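Side-chain contacts in HD domain protein (Enterococcus faecalis, PDB 4LRL), which probably hydrolyses deoxyribonucleoside triphosphates to deoxynucleosides and triphosphate, under allosteric control by bound nucleotides, and belongs to the HD-domain metal-dependent phosphohydrolases: residues I27-Q32 with L172-A177; Q170-N173 with D178-E181; L283-E288 with P382-A387; R372-K377 with D461-E466. All coordinates share one frame; numbering follows the deposited sequence. Where two conformers were deposited one is given.

Contact 1: I27-Q32 with L172-A177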
loop_
_atom_site.group_PDB
_atom_site.type_symbol
_atom_site.label_atom_id
_atom_site.label_comp_id
_atom_site.label_asym_id
_atom_site.label_seq_id
_atom_site.Cartn_x
_atom_site.Cartn_y
_atom_site.Cartn_z
ATOM N N ILE C 27 -45.066 -3.063 3.724
ATOM C CA ILE C 27 -44.473 -1.773 3.383
ATOM C C ILE C 27 -44.294 -1.701 1.861
ATOM O O ILE C 27 -43.905 -2.695 1.236
ATOM C CB ILE C 27 -43.098 -1.569 4.092
ATOM C CG1 ILE C 27 -43.172 -1.932 5.583
ATOM C CG2 ILE C 27 -42.584 -0.139 3.918
ATOM C CD1 ILE C 27 -42.638 -3.328 5.910
ATOM N N PRO C 28 -44.598 -0.534 1.254
ATOM C CA PRO C 28 -44.377 -0.352 -0.185
ATOM C C PRO C 28 -42.948 -0.675 -0.628
ATOM O O PRO C 28 -41.984 -0.334 0.064
ATOM C CB PRO C 28 -44.694 1.129 -0.394
ATOM C CG PRO C 28 -45.775 1.397 0.624
ATOM C CD PRO C 28 -45.361 0.593 1.833
ATOM N N TYR C 29 -42.842 -1.331 -1.782
ATOM C CA TYR C 29 -41.579 -1.839 -2.324
ATOM C C TYR C 29 -40.437 -0.813 -2.329
ATOM O O TYR C 29 -39.308 -1.131 -1.950
ATOM C CB TYR C 29 -41.821 -2.393 -3.733
ATOM C CG TYR C 29 -40.707 -3.248 -4.301
ATOM C CD1 TYR C 29 -40.164 -4.311 -3.570
ATOM C CD2 TYR C 29 -40.221 -3.018 -5.589
ATOM C CE1 TYR C 29 -39.147 -5.106 -4.103
ATOM C CE2 TYR C 29 -39.208 -3.808 -6.130
ATOM C CZ TYR C 29 -38.677 -4.845 -5.381
ATOM O OH TYR C 29 -37.685 -5.618 -5.915
ATOM N N LYS C 30 -40.747 0.413 -2.748
ATOM C CA LYS C 30 -39.781 1.513 -2.816
ATOM C C LYS C 30 -39.151 1.826 -1.452
ATOM O O LYS C 30 -38.008 2.296 -1.375
ATOM C CB LYS C 30 -40.469 2.749 -3.425
ATOM C CG LYS C 30 -39.868 4.112 -3.104
ATOM C CD LYS C 30 -40.945 5.180 -3.256
ATOM C CE LYS C 30 -40.956 6.145 -2.072
ATOM N NZ LYS C 30 -42.332 6.670 -1.786
ATOM N N GLU C 31 -39.898 1.539 -0.386
ATOM C CA GLU C 31 -39.467 1.823 0.982
ATOM C C GLU C 31 -38.884 0.603 1.700
ATOM O O GLU C 31 -38.382 0.722 2.816
ATOM C CB GLU C 31 -40.639 2.368 1.797
ATOM C CG GLU C 31 -41.140 3.737 1.378
ATOM C CD GLU C 31 -42.443 4.099 2.070
ATOM O OE1 GLU C 31 -42.419 4.982 2.951
ATOM O OE2 GLU C 31 -43.491 3.492 1.748
ATOM N N GLN C 32 -38.946 -0.563 1.062
ATOM C CA GLN C 32 -38.531 -1.813 1.703
ATOM C C GLN C 32 -37.039 -1.867 2.018
ATOM O O GLN C 32 -36.197 -1.843 1.119
ATOM C CB GLN C 32 -38.947 -3.027 0.871
ATOM C CG GLN C 32 -40.410 -3.401 1.013
ATOM C CD GLN C 32 -40.698 -4.844 0.633
ATOM O OE1 GLN C 32 -39.798 -5.688 0.590
ATOM N NE2 GLN C 32 -41.962 -5.135 0.364
ATOM N N LEU C 172 -38.097 -2.896 -11.281
ATOM C CA LEU C 172 -38.239 -1.456 -11.346
ATOM C C LEU C 172 -39.698 -1.011 -11.476
ATOM O O LEU C 172 -40.125 -0.071 -10.815
ATOM C CB LEU C 172 -37.385 -0.895 -12.489
ATOM C CG LEU C 172 -35.861 -1.058 -12.379
ATOM C CD1 LEU C 172 -35.198 -0.556 -13.651
ATOM C CD2 LEU C 172 -35.262 -0.361 -11.147
ATOM N N ASN C 173 -40.450 -1.699 -12.327
ATOM C CA ASN C 173 -41.866 -1.402 -12.542
ATOM C C ASN C 173 -42.705 -1.752 -11.309
ATOM O O ASN C 173 -43.756 -1.168 -11.078
ATOM C CB ASN C 173 -42.363 -2.141 -13.786
ATOM C CG ASN C 173 -43.840 -1.948 -14.040
ATOM O OD1 ASN C 173 -44.282 -0.892 -14.501
ATOM N ND2 ASN C 173 -44.614 -2.983 -13.761
ATOM N N ARG C 174 -42.212 -2.697 -10.516
ATOM C CA ARG C 174 -42.790 -3.021 -9.222
ATOM C C ARG C 174 -42.567 -1.885 -8.216
ATOM O O ARG C 174 -43.356 -1.728 -7.284
ATOM C CB ARG C 174 -42.202 -4.334 -8.703
ATOM C CG ARG C 174 -42.891 -4.924 -7.493
ATOM C CD ARG C 174 -42.143 -6.147 -7.004
ATOM N NE ARG C 174 -42.489 -6.480 -5.623
ATOM C CZ ARG C 174 -41.861 -7.404 -4.897
ATOM N NH1 ARG C 174 -40.852 -8.095 -5.419
ATOM N NH2 ARG C 174 -42.242 -7.638 -3.649
ATOM N N VAL C 175 -41.512 -1.090 -8.401
ATOM C CA VAL C 175 -41.337 0.128 -7.597
ATOM C C VAL C 175 -42.527 1.054 -7.847
ATOM O O VAL C 175 -43.236 1.446 -6.916
ATOM C CB VAL C 175 -40.015 0.878 -7.917
ATOM C CG1 VAL C 175 -39.935 2.195 -7.138
ATOM C CG2 VAL C 175 -38.793 0.004 -7.625
ATOM N N SER C 176 -42.727 1.396 -9.119
ATOM C CA SER C 176 -43.924 2.086 -9.599
ATOM C C SER C 176 -43.932 2.040 -11.128
ATOM O O SER C 176 -42.871 1.924 -11.759
ATOM C CB SER C 176 -43.981 3.534 -9.099
ATOM O OG SER C 176 -42.896 4.302 -9.583
ATOM N N ALA C 177 -45.127 2.128 -11.711
ATOM C CA ALA C 177 -45.310 2.039 -13.168
ATOM C C ALA C 177 -44.314 2.874 -13.991
ATOM O O ALA C 177 -43.801 2.407 -15.007
ATOM C CB ALA C 177 -46.753 2.395 -13.543
HETATM O O HOH W 1 -43.214 1.228 -4.030
#
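Lys30 and Val175 bring their CA atoms to 5.2 Å where the short 3-10 turn 29-31 meets the C-terminal part of helix 167-175. Tyr29 carries most of the contact. Its CG stands anti to the backbone N (chi1 -166°), which sends the ring across to the helix. There the Arg174 side chain lies over one ring face. Extended from CG to NE, the Arg174 chain crosses the Tyr29 side chain at about a right angle and carries the guanidinium over the ring. Arg174 CD sits over the face, 3.9 Å from the ring centroid of Tyr29. The guanidinium follows, nearly parallel to the ring, with the planes 6° apart. Arg174 CZ lies 4.0 Å from the Tyr29 ring centroid and comes within 3.6 Å of Tyr29 CE1. A CH-pi contact is thus combined with a stacked cation-pi pair, and one aromatic face meets both the apolar and the charged part of the arginine.

In the fold, this joins the N-terminal loop ahead of strand 33-42 to a helix of the HD domain. Helix 53-60 packs against both segments: Val54 touches Tyr29 and Val175. The Tyr29 hydroxyl turns to that helix too and is hydrogen-bonded to Asp57.

Val175 meets the ring at its edge. Val175 N approaches Tyr29 CD2 to 3.6 Å, and Val175 CG2 packs on the same ring carbon at 3.9 Å. The other methyl, Val175 CG1, touches Lys30 CB at 3.8 Å, while the end of the lysine leads away. One water bridges the backbones: it accepts from Lys30 N and donates to Val175 O.

Contact 2: Q170-N173 with D178-E181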
loop_
_atom_site.group_PDB
_atom_site.type_symbol
_atom_site.label_atom_id
_atom_site.label_comp_id
_atom_site.label_asym_id
_atom_site.label_seq_id
_atom_site.Cartn_x
_atom_site.Cartn_y
_atom_site.Cartn_z
ATOM N N GLN C 170 -39.110 -5.885 -14.300
ATOM C CA GLN C 170 -40.148 -6.369 -13.387
ATOM C C GLN C 170 -39.911 -5.940 -11.943
ATOM O O GLN C 170 -40.845 -5.878 -11.148
ATOM C CB GLN C 170 -40.294 -7.889 -13.482
ATOM C CG GLN C 170 -40.803 -8.399 -14.832
ATOM C CD GLN C 170 -42.194 -7.882 -15.184
ATOM O OE1 GLN C 170 -42.948 -7.440 -14.314
ATOM N NE2 GLN C 170 -42.543 -7.944 -16.470
ATOM N N ILE C 171 -38.654 -5.647 -11.622
ATOM C CA ILE C 171 -38.271 -5.117 -10.320
ATOM C C ILE C 171 -38.551 -3.607 -10.257
ATOM O O ILE C 171 -39.168 -3.111 -9.313
ATOM C CB ILE C 171 -36.782 -5.423 -10.024
ATOM C CG1 ILE C 171 -36.595 -6.935 -9.820
ATOM C CG2 ILE C 171 -36.277 -4.629 -8.804
ATOM C CD1 ILE C 171 -35.179 -7.438 -10.080
ATOM N N LEU C 172 -38.097 -2.896 -11.281
ATOM C CA LEU C 172 -38.239 -1.456 -11.346
ATOM C C LEU C 172 -39.698 -1.011 -11.476
ATOM O O LEU C 172 -40.125 -0.071 -10.815
ATOM C CB LEU C 172 -37.385 -0.895 -12.489
ATOM C CG LEU C 172 -35.861 -1.058 -12.379
ATOM C CD1 LEU C 172 -35.198 -0.556 -13.651
ATOM C CD2 LEU C 172 -35.262 -0.361 -11.147
ATOM N N ASN C 173 -40.450 -1.699 -12.327
ATOM C CA ASN C 173 -41.866 -1.402 -12.542
ATOM C C ASN C 173 -42.705 -1.752 -11.309
ATOM O O ASN C 173 -43.756 -1.168 -11.078
ATOM C CB ASN C 173 -42.363 -2.141 -13.786
ATOM C CG ASN C 173 -43.840 -1.948 -14.040
ATOM O OD1 ASN C 173 -44.282 -0.892 -14.501
ATOM N ND2 ASN C 173 -44.614 -2.983 -13.761
ATOM N N ASP C 178 -44.043 4.093 -13.527
ATOM C CA ASP C 178 -43.227 5.074 -14.247
ATOM C C ASP C 178 -41.740 4.997 -13.902
ATOM O O ASP C 178 -40.916 5.686 -14.510
ATOM C CB ASP C 178 -43.732 6.482 -13.928
ATOM C CG ASP C 178 -43.722 6.783 -12.432
ATOM O OD1 ASP C 178 -43.575 7.965 -12.061
ATOM O OD2 ASP C 178 -43.861 5.841 -11.620
ATOM N N PHE C 179 -41.398 4.163 -12.925
ATOM C CA PHE C 179 -40.024 4.087 -12.429
ATOM C C PHE C 179 -38.992 3.633 -13.470
ATOM O O PHE C 179 -37.899 4.205 -13.528
ATOM C CB PHE C 179 -39.941 3.229 -11.164
ATOM C CG PHE C 179 -38.719 3.492 -10.340
ATOM C CD1 PHE C 179 -38.565 4.701 -9.670
ATOM C CD2 PHE C 179 -37.726 2.529 -10.223
ATOM C CE1 PHE C 179 -37.431 4.950 -8.903
ATOM C CE2 PHE C 179 -36.594 2.761 -9.457
ATOM C CZ PHE C 179 -36.439 3.974 -8.797
ATOM N N PRO C 180 -39.328 2.614 -14.293
ATOM C CA PRO C 180 -38.377 2.173 -15.318
ATOM C C PRO C 180 -37.935 3.291 -16.266
ATOM O O PRO C 180 -36.731 3.444 -16.502
ATOM C CB PRO C 180 -39.157 1.099 -16.082
ATOM C CG PRO C 180 -40.131 0.579 -15.094
ATOM C CD PRO C 180 -40.542 1.772 -14.288
ATOM N N GLU C 181 -38.896 4.071 -16.777
ATOM C CA GLU C 181 -38.618 5.197 -17.674
ATOM C C GLU C 181 -37.697 6.204 -16.986
ATOM O O GLU C 181 -36.731 6.693 -17.573
ATOM C CB GLU C 181 -39.933 5.857 -18.114
ATOM C CG GLU C 181 -39.793 7.101 -18.989
ATOM C CD GLU C 181 -39.892 8.398 -18.195
ATOM O OE1 GLU C 181 -40.649 8.439 -17.197
ATOM O OE2 GLU C 181 -39.221 9.380 -18.579
#
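Leu172 and Phe179 meet with their side chains at about a right angle. Leu172 CD2 lies 3.8 Å from Phe179 CE2. The Phe179 CG is anti to the backbone N (chi1 -159°), which brings the ring back toward the leucine. Phe179 CB also comes 3.3 Å from the backbone oxygen Leu172 O. Pro180 fills the next place along. Pro180 CG packs on Asn173 CB at 3.8 Å and on Leu172 CB at 4.1 Å, and it comes 3.6 Å from the backbone N of Asn173.

The two segments belong to consecutive helices, 167-175 and 179-187, joined by a short turn within the HD domain. Asp178 lies at the turn. It accepts a hydrogen bond from Ser176 OG and forms a salt bridge with Lys182. Behind the first shell stands helix 124-133. Its Cys129 touches both Leu172 and Phe179, while Leu133 lies on Leu172 and Ile126 on Phe179. Helix 53-60 adds Leu58 on Leu172.

Across the two segments the side chains meet through carbon atoms. Proline lacks an N-H, which suits the start of a helix; its ring carbons pack on Leu172 and Asn173. The side-chain contact is therefore apolar and buried, and the polar links from Asp178 to Ser176 and Lys182 lie at the turn.

Contact 3: L283-E288 with P382-A387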
loop_
_atom_site.group_PDB
_atom_site.type_symbol
_atom_site.label_atom_id
_atom_site.label_comp_id
_atom_site.label_asym_id
_atom_site.label_seq_id
_atom_site.Cartn_x
_atom_site.Cartn_y
_atom_site.Cartn_z
ATOM N N LEU C 283 -13.603 -11.430 -35.815
ATOM C CA LEU C 283 -15.054 -11.373 -35.855
ATOM C C LEU C 283 -15.521 -10.945 -37.238
ATOM O O LEU C 283 -16.544 -11.424 -37.736
ATOM C CB LEU C 283 -15.598 -10.421 -34.781
ATOM C CG LEU C 283 -15.368 -10.823 -33.316
ATOM C CD1 LEU C 283 -15.722 -9.672 -32.411
ATOM C CD2 LEU C 283 -16.166 -12.068 -32.923
ATOM N N HIS C 284 -14.763 -10.043 -37.856
ATOM C CA HIS C 284 -15.114 -9.567 -39.180
ATOM C C HIS C 284 -15.060 -10.703 -40.205
ATOM O O HIS C 284 -15.960 -10.833 -41.038
ATOM C CB HIS C 284 -14.216 -8.409 -39.605
ATOM C CG HIS C 284 -14.666 -7.742 -40.867
ATOM N ND1 HIS C 284 -13.795 -7.389 -41.877
ATOM C CD2 HIS C 284 -15.905 -7.398 -41.298
ATOM C CE1 HIS C 284 -14.475 -6.835 -42.866
ATOM N NE2 HIS C 284 -15.757 -6.830 -42.540
ATOM N N ARG C 285 -14.013 -11.524 -40.116
ATOM C CA ARG C 285 -13.821 -12.661 -41.011
ATOM C C ARG C 285 -14.939 -13.670 -40.865
ATOM O O ARG C 285 -15.429 -14.195 -41.855
ATOM C CB ARG C 285 -12.467 -13.342 -40.754
ATOM C CG ARG C 285 -12.086 -14.426 -41.771
ATOM C CD ARG C 285 -12.026 -13.894 -43.214
ATOM N NE ARG C 285 -11.581 -14.929 -44.148
ATOM C CZ ARG C 285 -11.563 -14.795 -45.476
ATOM N NH1 ARG C 285 -11.966 -13.663 -46.048
ATOM N NH2 ARG C 285 -11.145 -15.796 -46.240
ATOM N N ALA C 286 -15.330 -13.942 -39.625
ATOM C CA ALA C 286 -16.445 -14.843 -39.350
ATOM C C ALA C 286 -17.743 -14.360 -40.012
ATOM O O ALA C 286 -18.460 -15.150 -40.617
ATOM C CB ALA C 286 -16.631 -15.008 -37.863
ATOM N N LYS C 287 -18.020 -13.062 -39.899
ATOM C CA LYS C 287 -19.190 -12.454 -40.518
ATOM C C LYS C 287 -19.136 -12.620 -42.040
ATOM O O LYS C 287 -20.136 -12.981 -42.673
ATOM C CB LYS C 287 -19.289 -10.973 -40.121
ATOM C CG LYS C 287 -20.492 -10.204 -40.683
ATOM C CD LYS C 287 -20.702 -8.875 -39.933
ATOM C CE LYS C 287 -21.348 -7.788 -40.803
ATOM N NZ LYS C 287 -22.782 -8.012 -41.088
ATOM N N GLU C 288 -17.960 -12.372 -42.615
ATOM C CA GLU C 288 -17.785 -12.447 -44.069
ATOM C C GLU C 288 -17.965 -13.855 -44.584
ATOM O O GLU C 288 -18.571 -14.059 -45.635
ATOM C CB GLU C 288 -16.408 -11.946 -44.482
ATOM C CG GLU C 288 -16.288 -10.442 -44.469
ATOM C CD GLU C 288 -14.856 -9.986 -44.635
ATOM O OE1 GLU C 288 -13.950 -10.656 -44.081
ATOM O OE2 GLU C 288 -14.642 -8.959 -45.319
ATOM N N PRO C 382 -3.418 -8.084 -46.121
ATOM C CA PRO C 382 -3.318 -6.799 -45.405
ATOM C C PRO C 382 -4.628 -6.344 -44.750
ATOM O O PRO C 382 -4.606 -5.606 -43.758
ATOM C CB PRO C 382 -2.917 -5.806 -46.505
ATOM C CG PRO C 382 -2.442 -6.650 -47.660
ATOM C CD PRO C 382 -3.203 -7.925 -47.571
ATOM N N LYS C 383 -5.758 -6.777 -45.299
ATOM C CA LYS C 383 -7.048 -6.414 -44.726
ATOM C C LYS C 383 -7.253 -6.992 -43.317
ATOM O O LYS C 383 -8.001 -6.423 -42.524
ATOM C CB LYS C 383 -8.198 -6.816 -45.643
ATOM C CG LYS C 383 -8.228 -6.074 -46.961
ATOM C CD LYS C 383 -9.664 -5.783 -47.403
ATOM C CE LYS C 383 -9.746 -5.308 -48.856
ATOM N NZ LYS C 383 -9.541 -6.432 -49.805
ATOM N N TYR C 384 -6.571 -8.100 -43.017
ATOM C CA TYR C 384 -6.727 -8.814 -41.747
ATOM C C TYR C 384 -5.474 -8.773 -40.900
ATOM O O TYR C 384 -5.530 -8.981 -39.683
ATOM C CB TYR C 384 -7.154 -10.270 -41.979
ATOM C CG TYR C 384 -8.411 -10.391 -42.816
ATOM C CD1 TYR C 384 -8.334 -10.530 -44.199
ATOM C CD2 TYR C 384 -9.677 -10.327 -42.226
ATOM C CE1 TYR C 384 -9.476 -10.621 -44.975
ATOM C CE2 TYR C 384 -10.836 -10.416 -42.999
ATOM C CZ TYR C 384 -10.718 -10.563 -44.372
ATOM O OH TYR C 384 -11.840 -10.670 -45.152
ATOM N N TYR C 385 -4.344 -8.487 -41.529
ATOM C CA TYR C 385 -3.080 -8.521 -40.811
ATOM C C TYR C 385 -2.450 -7.158 -40.552
ATOM O O TYR C 385 -1.358 -7.087 -39.993
ATOM C CB TYR C 385 -2.110 -9.505 -41.476
ATOM C CG TYR C 385 -2.552 -10.923 -41.237
ATOM C CD1 TYR C 385 -3.269 -11.622 -42.211
ATOM C CD2 TYR C 385 -2.309 -11.548 -40.007
ATOM C CE1 TYR C 385 -3.698 -12.923 -41.984
ATOM C CE2 TYR C 385 -2.739 -12.850 -39.764
ATOM C CZ TYR C 385 -3.433 -13.530 -40.760
ATOM O OH TYR C 385 -3.872 -14.809 -40.531
ATOM N N THR C 386 -3.145 -6.089 -40.952
ATOM C CA THR C 386 -2.717 -4.724 -40.663
ATOM C C THR C 386 -3.905 -3.889 -40.221
ATOM O O THR C 386 -5.052 -4.237 -40.475
ATOM C CB THR C 386 -2.054 -4.002 -41.888
ATOM O OG1 THR C 386 -3.048 -3.653 -42.869
ATOM C CG2 THR C 386 -0.966 -4.842 -42.526
ATOM N N ALA C 387 -3.619 -2.775 -39.566
ATOM C CA ALA C 387 -4.645 -1.813 -39.208
ATOM C C ALA C 387 -4.034 -0.448 -38.967
ATOM O O ALA C 387 -2.821 -0.314 -38.804
ATOM C CB ALA C 387 -5.416 -2.269 -37.955
#
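Helix 270-291 of the HD-associated region meets the short helix 382-385 here, through one tyrosine that reaches from one helix to the other. The CA atoms of Arg285 and Tyr384 stay 8.1 Å apart, so the side chains make the contact. The Tyr384 CG is anti to the carbonyl carbon (chi1 -55°), and the ring reaches its hydroxyl between Arg285 and Glu288. Arg285 NH1 donates to Tyr384 OH at 3.1 Å. This bond is bent, at 139°, and the oxygen lies tilted from the guanidinium plane. Tyr384 OH in turn donates to Glu288 OE1. The modelled separation of Tyr384 OH and Glu288 OE1, 2.4 Å, is very short, and its exact value is doubtful.

Glu288 OE1 approaches the ring at its edge, close to the ring plane, with the carboxylate turned well away from that plane. The aliphatic part of Arg285 adds packing: Arg285 CD is 3.7 Å from Tyr384 CE2. The Arg285 chain bends at chi2, which lets both CD and NH1 meet the tyrosine. On its own helix, Glu288 CD lies over one face of the His284 ring, toward its rim.

Arg285 has a stronger partner beyond the pair, a salt bridge through NH2 to Asp337. Ile339 of helix 338-348 touches both Arg285 and Tyr384. Tyr384 O accepts a hydrogen bond from His281 ND1 on helix 270-291, and Ala387 beyond the short helix is joined by backbone hydrogen bonding to Tyr443 of strand 441-444.

Contact 4: R372-K377 with D461-E466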
loop_
_atom_site.group_PDB
_atom_site.type_symbol
_atom_site.label_atom_id
_atom_site.label_comp_id
_atom_site.label_asym_id
_atom_site.label_seq_id
_atom_site.Cartn_x
_atom_site.Cartn_y
_atom_site.Cartn_z
ATOM N N ARG C 372 1.875 -2.312 -46.753
ATOM C CA ARG C 372 0.798 -3.286 -46.940
ATOM C C ARG C 372 1.032 -4.209 -48.135
ATOM O O ARG C 372 0.736 -5.399 -48.049
ATOM C CB ARG C 372 -0.557 -2.594 -47.053
ATOM C CG ARG C 372 -1.140 -2.273 -45.691
ATOM C CD ARG C 372 -2.325 -1.356 -45.804
ATOM N NE ARG C 372 -3.098 -1.385 -44.574
ATOM C CZ ARG C 372 -3.970 -0.452 -44.213
ATOM N NH1 ARG C 372 -4.178 0.606 -44.993
ATOM N NH2 ARG C 372 -4.631 -0.583 -43.066
ATOM N N GLU C 373 1.567 -3.668 -49.235
ATOM C CA GLU C 373 1.987 -4.499 -50.357
ATOM C C GLU C 373 3.033 -5.523 -49.912
ATOM O O GLU C 373 2.889 -6.709 -50.178
ATOM C CB GLU C 373 2.537 -3.666 -51.514
ATOM C CG GLU C 373 2.933 -4.538 -52.702
ATOM C CD GLU C 373 3.640 -3.795 -53.824
ATOM O OE1 GLU C 373 3.964 -2.598 -53.680
ATOM O OE2 GLU C 373 3.866 -4.432 -54.876
ATOM N N LEU C 374 4.070 -5.062 -49.217
ATOM C CA LEU C 374 5.142 -5.945 -48.774
ATOM C C LEU C 374 4.629 -7.059 -47.876
ATOM O O LEU C 374 5.036 -8.212 -48.017
ATOM C CB LEU C 374 6.234 -5.156 -48.045
ATOM C CG LEU C 374 6.965 -4.056 -48.820
ATOM C CD1 LEU C 374 7.953 -3.360 -47.891
ATOM C CD2 LEU C 374 7.664 -4.616 -50.084
ATOM N N ILE C 375 3.738 -6.701 -46.955
ATOM C CA ILE C 375 3.160 -7.634 -45.991
ATOM C C ILE C 375 2.363 -8.699 -46.741
ATOM O O ILE C 375 2.439 -9.883 -46.410
ATOM C CB ILE C 375 2.296 -6.856 -44.945
ATOM C CG1 ILE C 375 3.210 -6.152 -43.930
ATOM C CG2 ILE C 375 1.261 -7.752 -44.259
ATOM C CD1 ILE C 375 2.573 -4.942 -43.234
ATOM N N GLU C 376 1.632 -8.261 -47.766
ATOM C CA GLU C 376 0.895 -9.127 -48.676
ATOM C C GLU C 376 1.803 -10.073 -49.460
ATOM O O GLU C 376 1.443 -11.230 -49.697
ATOM C CB GLU C 376 0.110 -8.266 -49.673
ATOM C CG GLU C 376 -0.717 -9.038 -50.692
ATOM C CD GLU C 376 -1.677 -8.132 -51.438
ATOM O OE1 GLU C 376 -2.832 -8.019 -50.981
ATOM O OE2 GLU C 376 -1.278 -7.511 -52.453
ATOM N N LYS C 377 2.956 -9.552 -49.884
ATOM C CA LYS C 377 3.921 -10.284 -50.695
ATOM C C LYS C 377 4.416 -11.531 -49.953
ATOM O O LYS C 377 4.567 -12.586 -50.552
ATOM C CB LYS C 377 5.088 -9.360 -51.055
ATOM C CG LYS C 377 5.880 -9.744 -52.287
ATOM C CD LYS C 377 6.576 -8.520 -52.899
ATOM C CE LYS C 377 7.270 -8.895 -54.208
ATOM N NZ LYS C 377 7.136 -7.862 -55.300
ATOM N N ASP C 461 13.508 -12.930 -47.532
ATOM C CA ASP C 461 14.450 -12.172 -46.695
ATOM C C ASP C 461 14.615 -10.695 -47.041
ATOM O O ASP C 461 14.679 -9.863 -46.135
ATOM C CB ASP C 461 15.828 -12.855 -46.645
ATOM C CG ASP C 461 16.085 -13.572 -45.319
ATOM O OD1 ASP C 461 15.261 -13.438 -44.382
ATOM O OD2 ASP C 461 17.124 -14.264 -45.213
ATOM N N GLU C 462 14.682 -10.373 -48.333
ATOM C CA GLU C 462 14.900 -8.989 -48.758
ATOM C C GLU C 462 13.671 -8.108 -48.506
ATOM O O GLU C 462 13.805 -6.921 -48.214
ATOM C CB GLU C 462 15.377 -8.908 -50.218
ATOM C CG GLU C 462 14.285 -9.036 -51.275
ATOM C CD GLU C 462 14.797 -8.803 -52.697
ATOM O OE1 GLU C 462 14.213 -7.945 -53.401
ATOM O OE2 GLU C 462 15.770 -9.474 -53.115
ATOM N N THR C 463 12.488 -8.714 -48.606
ATOM C CA THR C 463 11.224 -8.066 -48.283
ATOM C C THR C 463 11.152 -7.733 -46.793
ATOM O O THR C 463 10.750 -6.628 -46.419
ATOM C CB THR C 463 10.027 -8.951 -48.689
ATOM O OG1 THR C 463 10.181 -9.349 -50.056
ATOM C CG2 THR C 463 8.711 -8.204 -48.537
ATOM N N TYR C 464 11.559 -8.684 -45.950
ATOM C CA TYR C 464 11.643 -8.455 -44.500
ATOM C C TYR C 464 12.614 -7.319 -44.161
ATOM O O TYR C 464 12.317 -6.483 -43.303
ATOM C CB TYR C 464 12.029 -9.738 -43.750
ATOM C CG TYR C 464 10.972 -10.830 -43.772
ATOM C CD1 TYR C 464 9.700 -10.610 -43.243
ATOM C CD2 TYR C 464 11.253 -12.089 -44.310
ATOM C CE1 TYR C 464 8.731 -11.602 -43.261
ATOM C CE2 TYR C 464 10.289 -13.093 -44.326
ATOM C CZ TYR C 464 9.034 -12.840 -43.801
ATOM O OH TYR C 464 8.075 -13.824 -43.809
ATOM N N ARG C 465 13.760 -7.294 -44.847
ATOM C CA ARG C 465 14.729 -6.221 -44.655
ATOM C C ARG C 465 14.192 -4.888 -45.187
ATOM O O ARG C 465 14.346 -3.856 -44.534
ATOM C CB ARG C 465 16.089 -6.577 -45.264
ATOM C CG ARG C 465 16.846 -7.653 -44.479
ATOM C CD ARG C 465 18.266 -7.850 -44.994
ATOM N NE ARG C 465 18.299 -8.256 -46.397
ATOM C CZ ARG C 465 18.324 -9.520 -46.812
ATOM N NH1 ARG C 465 18.317 -10.511 -45.931
ATOM N NH2 ARG C 465 18.355 -9.793 -48.111
ATOM N N GLU C 466 13.540 -4.916 -46.343
ATOM C CA GLU C 466 12.939 -3.717 -46.917
ATOM C C GLU C 466 11.898 -3.146 -45.956
ATOM O O GLU C 466 11.960 -1.974 -45.591
ATOM C CB GLU C 466 12.331 -4.015 -48.294
ATOM C CG GLU C 466 11.548 -2.854 -48.923
ATOM C CD GLU C 466 12.418 -1.696 -49.394
ATOM O OE1 GLU C 466 13.633 -1.669 -49.096
ATOM O OE2 GLU C 466 11.877 -0.798 -50.065
#
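The carboxylate of Glu466, the flat group among the touching residues, is turned to Tyr370 through OE2, while Glu466 CG meets Leu374 CD1 at 3.8 Å. The contact is a helix-helix packing in the HD-associated region, between the C-terminal end of helix 361-377 and the first turns of helix 461-468. Leu374 and Thr463 bring their CA atoms to 6.5 Å.

Leu374 points at the other helix and lies against Thr463 and Glu466. Its side chain runs at about a right angle to Glu466. The Glu466 chain bends at chi2 (71°), and its OE2 is hydrogen-bonded to the hydroxyl of Tyr370, one turn before Leu374 on helix 361-377. The same helix therefore receives the carbon part of Glu466 on Leu374 and its charged end on Tyr370.

Ile375 points away from this contact, onto Phe442 and Phe444 of strand 441-444, which puts that strand on another side of helix 361-377. Thr463 meets Leu374 through its methyl. The CG2 is anti to the backbone N, which swings it across to the leucine. There Thr463 CG2 sits 4.0 Å from both Leu374 CB and Leu374 CD2, and 3.7 Å from the backbone oxygen Leu374 O.

Overall arrangement
Contacts 1 and 2 share Leu172 and Asn173 on helix 167-175; their centres are about 8 Å apart, and Tyr29 CE2 touches Ile171 O at 3.3 Å. Contact 1 lies near a bound dGTP, probably at a regulatory site: the Tyr29 side chain is about 13 Å from the nucleotide. In contact 2, the Leu172 side chain is about 11 Å from that of His134, a ligand of the nickel ion. Contacts 3 and 4 lie far off, in the HD-associated region and away from the annotated sites. Their centres are about 20 Å apart, and a probable hydrogen bond between Thr386 OG1 and Arg372 NE links them. Contacts 1 and 4 are separated most, by about 66 Å between centres.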